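Local coordinates for protein glucose-6-phosphate isomerase (Chlamydia trachomatis D/UW-3/CX, PDB 6OTU) that catalyses the reversible isomerization of glucose-6-phosphate to fructose-6-phosphate, at residues E355-S360 with W487-F492; E79-M84 with F480-F485; I144-F149 with L281-G286. All coordinates share one frame; numbering follows the deposited sequence.

Contacts 1 and 2 are neighbours built on the same helix, 466-487: contact 2 uses its last turns and contact 1 the loop that leaves it, and their centres lie 11 Å apart. They meet directly, since Ile489 N probably donates to Gly484 O (3.2 Å). Contact 1 reaches the bound glucose-6-phosphate through Glu355, whereas the side chain of Ala481 in contact 2 is about 13 Å from the ligand. Contact 3 stands apart, on the opposite side of the chain's centre, its own centre 37 Å from those of contacts 1 and 2 and away from the active site.

Contact 1: E355-S360 with W487-F492; sequences ESNGKS and WGINSF. With G6Q (glucose-6-phosphate), chain E.
Ser356, Asn357 and Lys359, where helix 345-357 runs out into an inverse gamma turn centred on Gly358, meet the loop joining helices 466-487 and 495-511. Three polar side chains, Asn357, Lys359 and Ser491, carry the hydrogen bonding. Ser491 OG donates to Asn357 OD1 at 2.7 Å, in the carbonyl plane, while Asn357 ND2 hydrogen-bonds to Phe480 O; both ends of the amide are thus used, which fixes its rotation. Lys359 bends at chi2 and chi4, and this curl brings its NZ between two backbone carbonyls: Asn490 O at 2.7 Å, nearly along the C=O axis, and Ser356 O at 2.9 Å, approached from above the carbonyl plane. A salt bridge to Asp493 completes the grip on this buried ammonium group.

Close backbone contacts add to these bonds: Ser491 CA lies 3.3 Å from Ser356 O in a CA-H...O contact. Apolar packing is lighter. Ile489 CD1 packs against Asn357 CA (3.6 Å) and, more loosely, Lys359 CB, and Asn357 CB abuts the Trp487 ring at its edge, 3.7 Å from CZ3, with the amide plane turned 86° from the indole.

At the ligand end, Glu355, assigned as the proton donor, makes no contact with the loop segment 487-492. Its extended side chain points to glucose-6-phosphate instead, Gln351 NE2 holds OE2, and Glu355 OE1 stops 3.0 Å from C2 of the sugar.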
ATOM      1  N   GLU A 355     -13.251   2.857   4.405  1.00 32.84           N
ATOM      2  CA  GLU A 355     -14.481   2.112   4.659  1.00 31.35           C
ATOM      3  C   GLU A 355     -15.469   2.931   5.493  1.00 34.41           C
ATOM      4  O   GLU A 355     -16.688   2.853   5.280  1.00 29.91           O
ATOM      5  CB  GLU A 355     -14.170   0.783   5.343  1.00 28.54           C
ATOM      6  CG  GLU A 355     -15.209  -0.274   5.078  1.00 36.62           C
ATOM      7  CD  GLU A 355     -15.100  -1.421   6.024  1.00 42.71           C
ATOM      8  OE1 GLU A 355     -15.981  -2.291   5.979  1.00 45.79           O
ATOM      9  OE2 GLU A 355     -14.137  -1.457   6.819  1.00 49.99           O
ATOM     10  N   SER A 356     -14.968   3.722   6.449  1.00 28.62           N
ATOM     11  CA  SER A 356     -15.865   4.548   7.253  1.00 32.03           C
ATOM     12  C   SER A 356     -16.474   5.666   6.421  1.00 33.05           C
ATOM     13  O   SER A 356     -17.692   5.865   6.422  1.00 33.70           O
ATOM     14  CB  SER A 356     -15.126   5.147   8.453  1.00 30.71           C
ATOM     15  OG  SER A 356     -14.690   4.148   9.354  1.00 38.22           O
ATOM     16  N   ASN A 357     -15.645   6.407   5.697  1.00 31.92           N
ATOM     17  CA  ASN A 357     -16.093   7.660   5.116  1.00 32.40           C
ATOM     18  C   ASN A 357     -16.221   7.589   3.606  1.00 31.70           C
ATOM     19  O   ASN A 357     -16.490   8.613   2.966  1.00 33.14           O
ATOM     20  CB  ASN A 357     -15.168   8.793   5.576  1.00 28.73           C
ATOM     21  CG  ASN A 357     -15.270   9.017   7.084  1.00 31.69           C
ATOM     22  OD1 ASN A 357     -16.326   8.758   7.665  1.00 35.93           O
ATOM     23  ND2 ASN A 357     -14.188   9.476   7.726  1.00 28.78           N
ATOM     24  N   GLY A 358     -16.097   6.396   3.023  1.00 33.98           N
ATOM     25  CA  GLY A 358     -16.362   6.244   1.604  1.00 28.73           C
ATOM     26  C   GLY A 358     -17.850   6.177   1.331  1.00 33.18           C
ATOM     27  O   GLY A 358     -18.374   5.129   0.954  1.00 29.26           O
ATOM     28  N   LYS A 359     -18.543   7.294   1.532  1.00 32.92           N
ATOM     29  CA  LYS A 359     -19.999   7.330   1.517  1.00 32.65           C
ATOM     30  C   LYS A 359     -20.461   8.491   0.657  1.00 29.96           C
ATOM     31  O   LYS A 359     -19.719   9.454   0.438  1.00 32.18           O
ATOM     32  CB  LYS A 359     -20.570   7.478   2.926  1.00 30.00           C
ATOM     33  CG  LYS A 359     -20.038   6.459   3.917  1.00 37.78           C
ATOM     34  CD  LYS A 359     -20.636   5.076   3.637  1.00 34.96           C
ATOM     35  CE  LYS A 359     -19.931   3.997   4.437  1.00 32.49           C
ATOM     36  NZ  LYS A 359     -20.026   4.246   5.893  1.00 29.92           N
ATOM     37  N   SER A 360     -21.693   8.391   0.159  1.00 30.38           N
ATOM     38  CA  SER A 360     -22.202   9.459  -0.691  1.00 38.73           C
ATOM     39  C   SER A 360     -23.674   9.747  -0.405  1.00 36.90           C
ATOM     40  O   SER A 360     -24.388  10.245  -1.277  1.00 38.10           O
ATOM     41  CB  SER A 360     -21.985   9.134  -2.174  1.00 33.07           C
ATOM     42  OG  SER A 360     -22.359   7.803  -2.442  1.00 36.88           O
ATOM     43  N   TRP A 487     -18.749  16.028   7.770  1.00 32.18           N
ATOM     44  CA  TRP A 487     -19.486  15.746   6.537  1.00 37.31           C
ATOM     45  C   TRP A 487     -20.959  15.419   6.788  1.00 41.10           C
ATOM     46  O   TRP A 487     -21.794  15.631   5.899  1.00 45.39           O
ATOM     47  CB  TRP A 487     -18.814  14.597   5.788  1.00 36.32           C
ATOM     48  CG  TRP A 487     -17.509  15.018   5.203  1.00 31.43           C
ATOM     49  CD1 TRP A 487     -17.214  16.247   4.684  1.00 36.88           C
ATOM     50  CD2 TRP A 487     -16.312  14.243   5.107  1.00 33.61           C
ATOM     51  NE1 TRP A 487     -15.916  16.282   4.257  1.00 31.29           N
ATOM     52  CE2 TRP A 487     -15.333  15.067   4.502  1.00 34.95           C
ATOM     53  CE3 TRP A 487     -15.973  12.928   5.452  1.00 30.40           C
ATOM     54  CZ2 TRP A 487     -14.036  14.621   4.235  1.00 30.25           C
ATOM     55  CZ3 TRP A 487     -14.691  12.486   5.197  1.00 29.92           C
ATOM     56  CH2 TRP A 487     -13.732  13.332   4.593  1.00 32.22           C
ATOM     57  N   GLY A 488     -21.304  14.914   7.974  1.00 35.52           N
ATOM     58  CA  GLY A 488     -22.672  14.505   8.233  1.00 33.43           C
ATOM     59  C   GLY A 488     -23.060  13.172   7.625  1.00 37.32           C
ATOM     60  O   GLY A 488     -24.231  12.964   7.308  1.00 33.92           O
ATOM     61  N   ILE A 489     -22.107  12.264   7.458  1.00 32.71           N
ATOM     62  CA  ILE A 489     -22.361  10.956   6.892  1.00 39.65           C
ATOM     63  C   ILE A 489     -22.349   9.932   8.019  1.00 37.00           C
ATOM     64  O   ILE A 489     -21.999  10.235   9.155  1.00 36.08           O
ATOM     65  CB  ILE A 489     -21.318  10.597   5.800  1.00 32.17           C
ATOM     66  CG1 ILE A 489     -19.919  10.570   6.429  1.00 31.50           C
ATOM     67  CG2 ILE A 489     -21.382  11.592   4.671  1.00 32.41           C
ATOM     68  CD1 ILE A 489     -18.809  10.057   5.523  1.00 35.65           C
ATOM     69  N   ASN A 490     -22.738   8.695   7.707  1.00 32.63           N
ATOM     70  CA  ASN A 490     -22.675   7.610   8.686  1.00 36.04           C
ATOM     71  C   ASN A 490     -21.346   6.885   8.503  1.00 40.87           C
ATOM     72  O   ASN A 490     -21.168   6.091   7.569  1.00 31.84           O
ATOM     73  CB  ASN A 490     -23.867   6.666   8.558  1.00 33.17           C
ATOM     74  CG  ASN A 490     -23.801   5.492   9.550  1.00 40.29           C
ATOM     75  OD1 ASN A 490     -22.952   5.468  10.442  1.00 32.73           O
ATOM     76  ND2 ASN A 490     -24.699   4.505   9.382  1.00 33.74           N
ATOM     77  N   SER A 491     -20.406   7.160   9.409  1.00 33.30           N
ATOM     78  CA  SER A 491     -19.083   6.551   9.323  1.00 31.86           C
ATOM     79  C   SER A 491     -19.065   5.082   9.726  1.00 32.12           C
ATOM     80  O   SER A 491     -18.012   4.458   9.614  1.00 37.38           O
ATOM     81  CB  SER A 491     -18.088   7.305  10.218  1.00 35.19           C
ATOM     82  OG  SER A 491     -17.957   8.672   9.866  1.00 33.38           O
ATOM     83  N   PHE A 492     -20.163   4.506  10.218  1.00 34.21           N
ATOM     84  CA  PHE A 492     -20.041   3.284  10.994  1.00 35.21           C
ATOM     85  C   PHE A 492     -20.770   2.088  10.407  1.00 32.01           C
ATOM     86  O   PHE A 492     -20.786   1.029  11.046  1.00 37.26           O
ATOM     87  CB  PHE A 492     -20.498   3.547  12.441  1.00 36.54           C
ATOM     88  CG  PHE A 492     -19.822   4.738  13.061  1.00 33.78           C
ATOM     89  CD1 PHE A 492     -18.453   4.703  13.359  1.00 33.07           C
ATOM     90  CD2 PHE A 492     -20.530   5.913  13.296  1.00 33.83           C
ATOM     91  CE1 PHE A 492     -17.810   5.813  13.909  1.00 37.21           C
ATOM     92  CE2 PHE A 492     -19.891   7.037  13.838  1.00 40.37           C
ATOM     93  CZ  PHE A 492     -18.528   6.990  14.145  1.00 31.49           C
TER
HETATM   94  C1  G6Q E 604     -15.214  -3.911   9.254  1.00 50.79           C
HETATM   95  C2  G6Q E 604     -15.883  -4.530   8.023  1.00 54.40           C
HETATM   96  C3  G6Q E 604     -15.173  -5.772   7.495  1.00 43.73           C
HETATM   97  C4  G6Q E 604     -15.304  -6.999   8.405  1.00 33.23           C
HETATM   98  C5  G6Q E 604     -14.889  -8.278   7.678  1.00 32.86           C
HETATM   99  C6  G6Q E 604     -14.832  -9.474   8.598  1.00 30.57           C
HETATM  100  O1  G6Q E 604     -15.758  -3.029   9.830  1.00 45.79           O
HETATM  101  O2  G6Q E 604     -17.245  -4.842   8.290  1.00 65.05           O
HETATM  102  O3  G6Q E 604     -13.788  -5.487   7.288  1.00 43.87           O
HETATM  103  O4  G6Q E 604     -14.487  -6.842   9.563  1.00 28.98           O
HETATM  104  O5  G6Q E 604     -15.799  -8.514   6.598  1.00 33.71           O
HETATM  105  O6  G6Q E 604     -16.135  -9.613   9.228  1.00 37.13           O
HETATM  106  P   G6Q E 604     -16.331 -10.676  10.430  1.00 39.08           P
HETATM  107  O1P G6Q E 604     -15.433 -10.217  11.566  1.00 36.08           O
HETATM  108  O2P G6Q E 604     -17.812 -10.577  10.776  1.00 46.74           O
HETATM  109  O3P G6Q E 604     -15.940 -12.035   9.885  1.00 36.59           O

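Contact 2: E79-M84 with F480-F485; sequences ELIKQM and FAFQGF
Met84 swings CG anti to its own backbone N (chi1 178°) and then folds twice, at chi2 and chi3, which carries its methyl over a face of Phe482. Met84 CE stands 3.9 Å from the Phe482 ring centroid, 15° off the normal, and SD lies obliquely farther out, making a Met-aromatic contact. Leu80 sends CD2 to within 3.6 Å of Phe485 CB; its carbonyl O meets the Phe482 ring at the edge, in plane, 3.4 Å from CE1. Gln83 runs alongside Phe485 in the opposite direction, with CB centred over one ring face, 3.8 Å from the centroid. The other face of that ring lies beneath Ala481 O of its own helix.

The amide of Gln83 reaches back along the same ring. Gln83 NE2 makes a weak bond to Phe485 O (3.3 Å) and a further one to Arg78 O, while OE1 accepts from Arg363. The axes of segments 80-84 and 480-485 cross at 119° and approach to 9.6 Å, through an interface of aromatic faces, aliphatic chains and sulfur. Its cohesion rests mainly on dispersion and CH-pi contacts, and the polar amide at its border finds its firmer partners outside the two segments.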
ATOM      1  N   GLU A  79     -20.935  21.018  15.431  1.00 38.49           N
ATOM      2  CA  GLU A  79     -21.089  20.375  16.741  1.00 41.78           C
ATOM      3  C   GLU A  79     -20.319  19.055  16.820  1.00 39.05           C
ATOM      4  O   GLU A  79     -20.842  18.023  17.247  1.00 40.31           O
ATOM      5  CB  GLU A  79     -22.566  20.175  17.067  1.00 43.26           C
ATOM      6  CG  GLU A  79     -23.384  21.453  16.962  1.00 51.71           C
ATOM      7  CD  GLU A  79     -24.592  21.455  17.893  1.00 68.76           C
ATOM      8  OE1 GLU A  79     -24.413  21.722  19.104  1.00 75.88           O
ATOM      9  OE2 GLU A  79     -25.718  21.187  17.418  1.00 72.55           O
ATOM     10  N   LEU A  80     -19.050  19.111  16.420  1.00 35.84           N
ATOM     11  CA  LEU A  80     -18.219  17.912  16.377  1.00 34.64           C
ATOM     12  C   LEU A  80     -17.947  17.364  17.777  1.00 39.84           C
ATOM     13  O   LEU A  80     -17.962  16.148  17.986  1.00 36.53           O
ATOM     14  CB  LEU A  80     -16.907  18.221  15.644  1.00 30.13           C
ATOM     15  CG  LEU A  80     -17.043  18.695  14.186  1.00 32.53           C
ATOM     16  CD1 LEU A  80     -15.708  18.660  13.466  1.00 36.27           C
ATOM     17  CD2 LEU A  80     -18.068  17.881  13.423  1.00 28.16           C
ATOM     18  N   ILE A  81     -17.684  18.238  18.747  1.00 30.69           N
ATOM     19  CA  ILE A  81     -17.430  17.772  20.110  1.00 38.89           C
ATOM     20  C   ILE A  81     -18.678  17.116  20.708  1.00 41.39           C
ATOM     21  O   ILE A  81     -18.589  16.084  21.389  1.00 38.92           O
ATOM     22  CB  ILE A  81     -16.924  18.937  20.991  1.00 32.08           C
ATOM     23  CG1 ILE A  81     -15.536  19.409  20.522  1.00 31.43           C
ATOM     24  CG2 ILE A  81     -16.930  18.535  22.474  1.00 33.04           C
ATOM     25  CD1 ILE A  81     -14.412  18.392  20.710  1.00 30.91           C
ATOM     26  N   LYS A  82     -19.858  17.708  20.481  1.00 41.84           N
ATOM     27  CA  LYS A  82     -21.081  17.114  21.011  1.00 37.28           C
ATOM     28  C   LYS A  82     -21.320  15.741  20.395  1.00 41.34           C
ATOM     29  O   LYS A  82     -21.723  14.803  21.088  1.00 33.49           O
ATOM     30  CB  LYS A  82     -22.280  18.032  20.771  1.00 36.65           C
ATOM     31  N   GLN A  83     -21.035  15.592  19.102  1.00 36.76           N
ATOM     32  CA  GLN A  83     -21.216  14.288  18.476  1.00 41.24           C
ATOM     33  C   GLN A  83     -20.213  13.268  19.012  1.00 44.81           C
ATOM     34  O   GLN A  83     -20.550  12.091  19.172  1.00 41.66           O
ATOM     35  CB  GLN A  83     -21.111  14.417  16.954  1.00 34.78           C
ATOM     36  CG  GLN A  83     -22.228  15.269  16.320  1.00 31.09           C
ATOM     37  CD  GLN A  83     -22.171  15.233  14.796  1.00 42.38           C
ATOM     38  OE1 GLN A  83     -22.352  14.177  14.183  1.00 32.10           O
ATOM     39  NE2 GLN A  83     -21.897  16.385  14.179  1.00 38.21           N
ATOM     40  N   MET A  84     -18.980  13.696  19.301  1.00 48.21           N
ATOM     41  CA  MET A  84     -18.002  12.779  19.883  1.00 42.81           C
ATOM     42  C   MET A  84     -18.459  12.297  21.255  1.00 40.81           C
ATOM     43  O   MET A  84     -18.372  11.102  21.562  1.00 43.48           O
ATOM     44  CB  MET A  84     -16.630  13.451  19.976  1.00 35.54           C
ATOM     45  CG  MET A  84     -15.520  12.606  20.613  1.00 34.17           C
ATOM     46  SD  MET A  84     -15.209  10.988  19.828  1.00 31.39           S
ATOM     47  CE  MET A  84     -14.433  11.400  18.241  1.00 29.61           C
ATOM     48  N   PHE A 480     -11.059  10.133  11.803  1.00 36.99           N
ATOM     49  CA  PHE A 480     -12.036   9.755  10.786  1.00 35.70           C
ATOM     50  C   PHE A 480     -13.459   9.989  11.280  1.00 39.01           C
ATOM     51  O   PHE A 480     -14.327  10.418  10.508  1.00 35.94           O
ATOM     52  CB  PHE A 480     -11.812   8.297  10.380  1.00 29.00           C
ATOM     53  CG  PHE A 480     -10.443   8.046   9.793  1.00 30.02           C
ATOM     54  CD1 PHE A 480      -9.911   8.907   8.846  1.00 33.12           C
ATOM     55  CD2 PHE A 480      -9.686   6.957  10.190  1.00 33.60           C
ATOM     56  CE1 PHE A 480      -8.639   8.686   8.305  1.00 37.39           C
ATOM     57  CE2 PHE A 480      -8.415   6.729   9.647  1.00 35.78           C
ATOM     58  CZ  PHE A 480      -7.897   7.587   8.711  1.00 30.97           C
ATOM     59  N   ALA A 481     -13.708   9.736  12.570  1.00 29.89           N
ATOM     60  CA  ALA A 481     -15.013  10.029  13.157  1.00 31.17           C
ATOM     61  C   ALA A 481     -15.337  11.516  13.079  1.00 30.63           C
ATOM     62  O   ALA A 481     -16.468  11.899  12.753  1.00 33.43           O
ATOM     63  CB  ALA A 481     -15.058   9.550  14.615  1.00 32.34           C
ATOM     64  N   PHE A 482     -14.360  12.372  13.398  1.00 31.55           N
ATOM     65  CA  PHE A 482     -14.607  13.805  13.329  1.00 36.43           C
ATOM     66  C   PHE A 482     -14.888  14.227  11.890  1.00 38.66           C
ATOM     67  O   PHE A 482     -15.773  15.056  11.644  1.00 36.95           O
ATOM     68  CB  PHE A 482     -13.427  14.585  13.915  1.00 31.20           C
ATOM     69  CG  PHE A 482     -13.467  14.753  15.429  1.00 38.56           C
ATOM     70  CD1 PHE A 482     -14.607  15.221  16.069  1.00 36.89           C
ATOM     71  CD2 PHE A 482     -12.340  14.471  16.203  1.00 31.66           C
ATOM     72  CE1 PHE A 482     -14.640  15.390  17.450  1.00 32.64           C
ATOM     73  CE2 PHE A 482     -12.366  14.640  17.588  1.00 43.64           C
ATOM     74  CZ  PHE A 482     -13.515  15.102  18.209  1.00 42.32           C
ATOM     75  N   GLN A 483     -14.174  13.644  10.923  1.00 30.49           N
ATOM     76  CA  GLN A 483     -14.449  13.984   9.526  1.00 35.17           C
ATOM     77  C   GLN A 483     -15.856  13.540   9.125  1.00 36.29           C
ATOM     78  O   GLN A 483     -16.592  14.294   8.478  1.00 31.01           O
ATOM     79  CB  GLN A 483     -13.386  13.375   8.604  1.00 29.96           C
ATOM     80  CG  GLN A 483     -11.975  13.883   8.888  1.00 29.85           C
ATOM     81  CD  GLN A 483     -10.949  13.558   7.811  1.00 45.74           C
ATOM     82  OE1 GLN A 483     -10.067  14.376   7.520  1.00 44.28           O
ATOM     83  NE2 GLN A 483     -11.043  12.372   7.227  1.00 29.15           N
ATOM     84  N   GLY A 484     -16.258  12.332   9.525  1.00 30.54           N
ATOM     85  CA  GLY A 484     -17.622  11.900   9.260  1.00 30.86           C
ATOM     86  C   GLY A 484     -18.662  12.791   9.923  1.00 39.18           C
ATOM     87  O   GLY A 484     -19.687  13.113   9.315  1.00 36.47           O
ATOM     88  N   PHE A 485     -18.418  13.192  11.188  1.00 36.31           N
ATOM     89  CA  PHE A 485     -19.345  14.085  11.892  1.00 32.18           C
ATOM     90  C   PHE A 485     -19.464  15.420  11.178  1.00 35.24           C
ATOM     91  O   PHE A 485     -20.545  16.025  11.136  1.00 34.59           O
ATOM     92  CB  PHE A 485     -18.882  14.333  13.333  1.00 32.30           C
ATOM     93  CG  PHE A 485     -18.918  13.120  14.211  1.00 37.50           C
ATOM     94  CD1 PHE A 485     -19.864  12.133  14.017  1.00 33.08           C
ATOM     95  CD2 PHE A 485     -18.008  12.980  15.251  1.00 38.42           C
ATOM     96  CE1 PHE A 485     -19.902  11.022  14.832  1.00 33.00           C
ATOM     97  CE2 PHE A 485     -18.036  11.869  16.070  1.00 35.13           C
ATOM     98  CZ  PHE A 485     -18.988  10.885  15.862  1.00 33.09           C
TER

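Contact 3: I144-F149 with L281-G286; sequences IARAKF and LGFAFG
Arg146 and Phe283 pack obliquely, with the guanidinium and phenyl planes 88° apart, so the two flat groups do not stack. The arginine turns its edge to the C-terminal end of helix 275-285: Arg146 NH1 donates to Phe283 O at 3.0 Å in a nearly straight bond (173°). The oxygen lies in the guanidinium plane, but the donor sits above the plane of the carbonyl. Ala284 O is also at that edge, 3.3 Å from Arg146 NH1. Bends at chi2 and chi3 draw the chain across the helix end, leaving the CA of Gly286 over the centre of one guanidinium face, 3.6 Å above its plane.

Phe283 reaches the other way. Its first torsion turns the ring away from the backbone N, beside the carbonyl carbon, and the ring extends toward helix 122-148 and presents its edge to two carbonyl oxygens, 3.6 Å from Phe283 CE1 to Ala145 O and 3.2 Å from Phe283 CZ to Phe149 O. Phe149 CB packs against the same rim, 3.9 Å from Phe283 CZ, while its own ring leads away. Lys179 lies against Phe283 and hydrogen-bonds through NZ to the carbonyls of Arg146 and Phe149.

Each helix therefore sends one side chain to the C-terminal backbone of the other, and the axes of segments 144-148 and 281-285 cross at -53°. Carbonyls gathered at the end of helix 275-285 would favour the positive charge of Arg146, and the slightly positive ring edge of Phe283 suits the oxygens it faces, so both approaches are probably electrostatically matched.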
ATOM      1  N   ILE A 144      -2.005 -19.745  30.913  1.00 62.02           N
ATOM      2  CA  ILE A 144      -1.892 -21.133  30.473  1.00 60.92           C
ATOM      3  C   ILE A 144      -1.395 -21.208  29.034  1.00 57.84           C
ATOM      4  O   ILE A 144      -0.473 -21.967  28.719  1.00 60.66           O
ATOM      5  CB  ILE A 144      -3.246 -21.851  30.639  1.00 54.00           C
ATOM      6  CG1 ILE A 144      -3.647 -21.898  32.115  1.00 52.86           C
ATOM      7  CG2 ILE A 144      -3.205 -23.258  30.030  1.00 54.87           C
ATOM      8  CD1 ILE A 144      -5.146 -21.839  32.346  1.00 56.51           C
ATOM      9  N   ALA A 145      -1.990 -20.404  28.146  1.00 52.93           N
ATOM     10  CA  ALA A 145      -1.746 -20.546  26.712  1.00 46.89           C
ATOM     11  C   ALA A 145      -0.317 -20.179  26.338  1.00 50.23           C
ATOM     12  O   ALA A 145       0.301 -20.840  25.495  1.00 58.62           O
ATOM     13  CB  ALA A 145      -2.739 -19.690  25.934  1.00 44.73           C
ATOM     14  N   ARG A 146       0.228 -19.124  26.939  1.00 46.96           N
ATOM     15  CA  ARG A 146       1.616 -18.771  26.669  1.00 47.72           C
ATOM     16  C   ARG A 146       2.591 -19.822  27.191  1.00 49.27           C
ATOM     17  O   ARG A 146       3.759 -19.821  26.785  1.00 52.53           O
ATOM     18  CB  ARG A 146       1.928 -17.401  27.267  1.00 36.13           C
ATOM     19  CG  ARG A 146       0.911 -16.345  26.858  1.00 44.95           C
ATOM     20  CD  ARG A 146       1.525 -15.009  26.614  1.00 44.40           C
ATOM     21  NE  ARG A 146       2.512 -14.644  27.616  1.00 48.88           N
ATOM     22  CZ  ARG A 146       3.630 -13.983  27.330  1.00 50.35           C
ATOM     23  NH1 ARG A 146       3.889 -13.634  26.077  1.00 44.31           N
ATOM     24  NH2 ARG A 146       4.491 -13.673  28.293  1.00 58.27           N
ATOM     25  N   ALA A 147       2.140 -20.718  28.073  1.00 44.66           N
ATOM     26  CA  ALA A 147       2.980 -21.803  28.557  1.00 45.09           C
ATOM     27  C   ALA A 147       2.927 -23.026  27.653  1.00 48.15           C
ATOM     28  O   ALA A 147       3.894 -23.798  27.609  1.00 53.33           O
ATOM     29  CB  ALA A 147       2.575 -22.187  29.981  1.00 43.49           C
ATOM     30  N   LYS A 148       1.836 -23.201  26.908  1.00 45.30           N
ATOM     31  CA  LYS A 148       1.612 -24.408  26.120  1.00 46.42           C
ATOM     32  C   LYS A 148       1.917 -24.250  24.635  1.00 49.93           C
ATOM     33  O   LYS A 148       2.264 -25.245  23.990  1.00 59.83           O
ATOM     34  CB  LYS A 148       0.162 -24.881  26.286  1.00 47.09           C
ATOM     35  CG  LYS A 148       0.039 -26.387  26.421  1.00 58.96           C
ATOM     36  CD  LYS A 148      -1.405 -26.841  26.580  1.00 57.35           C
ATOM     37  CE  LYS A 148      -1.750 -27.040  28.033  1.00 55.58           C
ATOM     38  NZ  LYS A 148      -3.173 -27.468  28.217  1.00 61.75           N
ATOM     39  N   PHE A 149       1.810 -23.039  24.070  1.00 43.50           N
ATOM     40  CA  PHE A 149       1.942 -22.814  22.632  1.00 40.40           C
ATOM     41  C   PHE A 149       3.053 -21.820  22.317  1.00 41.28           C
ATOM     42  O   PHE A 149       3.216 -20.805  23.004  1.00 35.50           O
ATOM     43  CB  PHE A 149       0.642 -22.295  22.029  1.00 42.15           C
ATOM     44  CG  PHE A 149      -0.571 -23.108  22.398  1.00 45.43           C
ATOM     45  CD1 PHE A 149      -0.913 -24.238  21.671  1.00 46.94           C
ATOM     46  CD2 PHE A 149      -1.373 -22.734  23.459  1.00 37.04           C
ATOM     47  CE1 PHE A 149      -2.044 -24.980  22.003  1.00 45.53           C
ATOM     48  CE2 PHE A 149      -2.498 -23.475  23.795  1.00 37.30           C
ATOM     49  CZ  PHE A 149      -2.834 -24.594  23.072  1.00 39.38           C
ATOM     50  N   LEU A 281      -2.427 -10.056  20.593  1.00 34.85           N
ATOM     51  CA  LEU A 281      -1.470  -9.183  21.263  1.00 32.26           C
ATOM     52  C   LEU A 281      -1.106  -9.735  22.631  1.00 32.80           C
ATOM     53  O   LEU A 281       0.074  -9.783  22.998  1.00 39.86           O
ATOM     54  CB  LEU A 281      -2.035  -7.767  21.387  1.00 35.26           C
ATOM     55  CG  LEU A 281      -2.326  -7.028  20.071  1.00 39.83           C
ATOM     56  CD1 LEU A 281      -3.009  -5.693  20.346  1.00 37.22           C
ATOM     57  CD2 LEU A 281      -1.070  -6.828  19.245  1.00 31.67           C
ATOM     58  N   GLY A 282      -2.108 -10.163  23.403  1.00 32.95           N
ATOM     59  CA  GLY A 282      -1.825 -10.725  24.715  1.00 33.54           C
ATOM     60  C   GLY A 282      -0.930 -11.952  24.663  1.00 33.84           C
ATOM     61  O   GLY A 282      -0.026 -12.107  25.487  1.00 43.49           O
ATOM     62  N   PHE A 283      -1.158 -12.833  23.686  1.00 38.94           N
ATOM     63  CA  PHE A 283      -0.326 -14.027  23.556  1.00 38.76           C
ATOM     64  C   PHE A 283       1.099 -13.669  23.150  1.00 38.64           C
ATOM     65  O   PHE A 283       2.066 -14.211  23.702  1.00 37.42           O
ATOM     66  CB  PHE A 283      -0.957 -14.986  22.546  1.00 33.75           C
ATOM     67  CG  PHE A 283      -0.141 -16.216  22.268  1.00 36.90           C
ATOM     68  CD1 PHE A 283      -0.269 -17.347  23.062  1.00 41.60           C
ATOM     69  CD2 PHE A 283       0.738 -16.259  21.192  1.00 34.50           C
ATOM     70  CE1 PHE A 283       0.479 -18.493  22.797  1.00 39.49           C
ATOM     71  CE2 PHE A 283       1.478 -17.399  20.926  1.00 36.15           C
ATOM     72  CZ  PHE A 283       1.350 -18.518  21.729  1.00 35.72           C
ATOM     73  N   ALA A 284       1.247 -12.768  22.176  1.00 36.46           N
ATOM     74  CA  ALA A 284       2.576 -12.380  21.718  1.00 37.51           C
ATOM     75  C   ALA A 284       3.387 -11.773  22.850  1.00 38.57           C
ATOM     76  O   ALA A 284       4.488 -12.238  23.158  1.00 40.70           O
ATOM     77  CB  ALA A 284       2.471 -11.392  20.550  1.00 37.75           C
ATOM     78  N   PHE A 285       2.846 -10.747  23.496  1.00 41.52           N
ATOM     79  CA  PHE A 285       3.630  -9.889  24.367  1.00 41.89           C
ATOM     80  C   PHE A 285       3.234  -9.953  25.833  1.00 42.23           C
ATOM     81  O   PHE A 285       3.833  -9.232  26.641  1.00 46.62           O
ATOM     82  CB  PHE A 285       3.539  -8.439  23.871  1.00 39.81           C
ATOM     83  CG  PHE A 285       3.664  -8.307  22.374  1.00 42.21           C
ATOM     84  CD1 PHE A 285       4.840  -8.666  21.731  1.00 41.22           C
ATOM     85  CD2 PHE A 285       2.614  -7.824  21.608  1.00 38.97           C
ATOM     86  CE1 PHE A 285       4.960  -8.551  20.359  1.00 43.16           C
ATOM     87  CE2 PHE A 285       2.739  -7.697  20.235  1.00 35.19           C
ATOM     88  CZ  PHE A 285       3.914  -8.063  19.614  1.00 32.95           C
ATOM     89  N   GLY A 286       2.254 -10.775  26.202  1.00 42.48           N
ATOM     90  CA  GLY A 286       1.796 -10.845  27.589  1.00 36.83           C
ATOM     91  C   GLY A 286       0.700  -9.841  27.895  1.00 37.21           C
ATOM     92  O   GLY A 286       0.583  -8.788  27.263  1.00 36.82           O
TER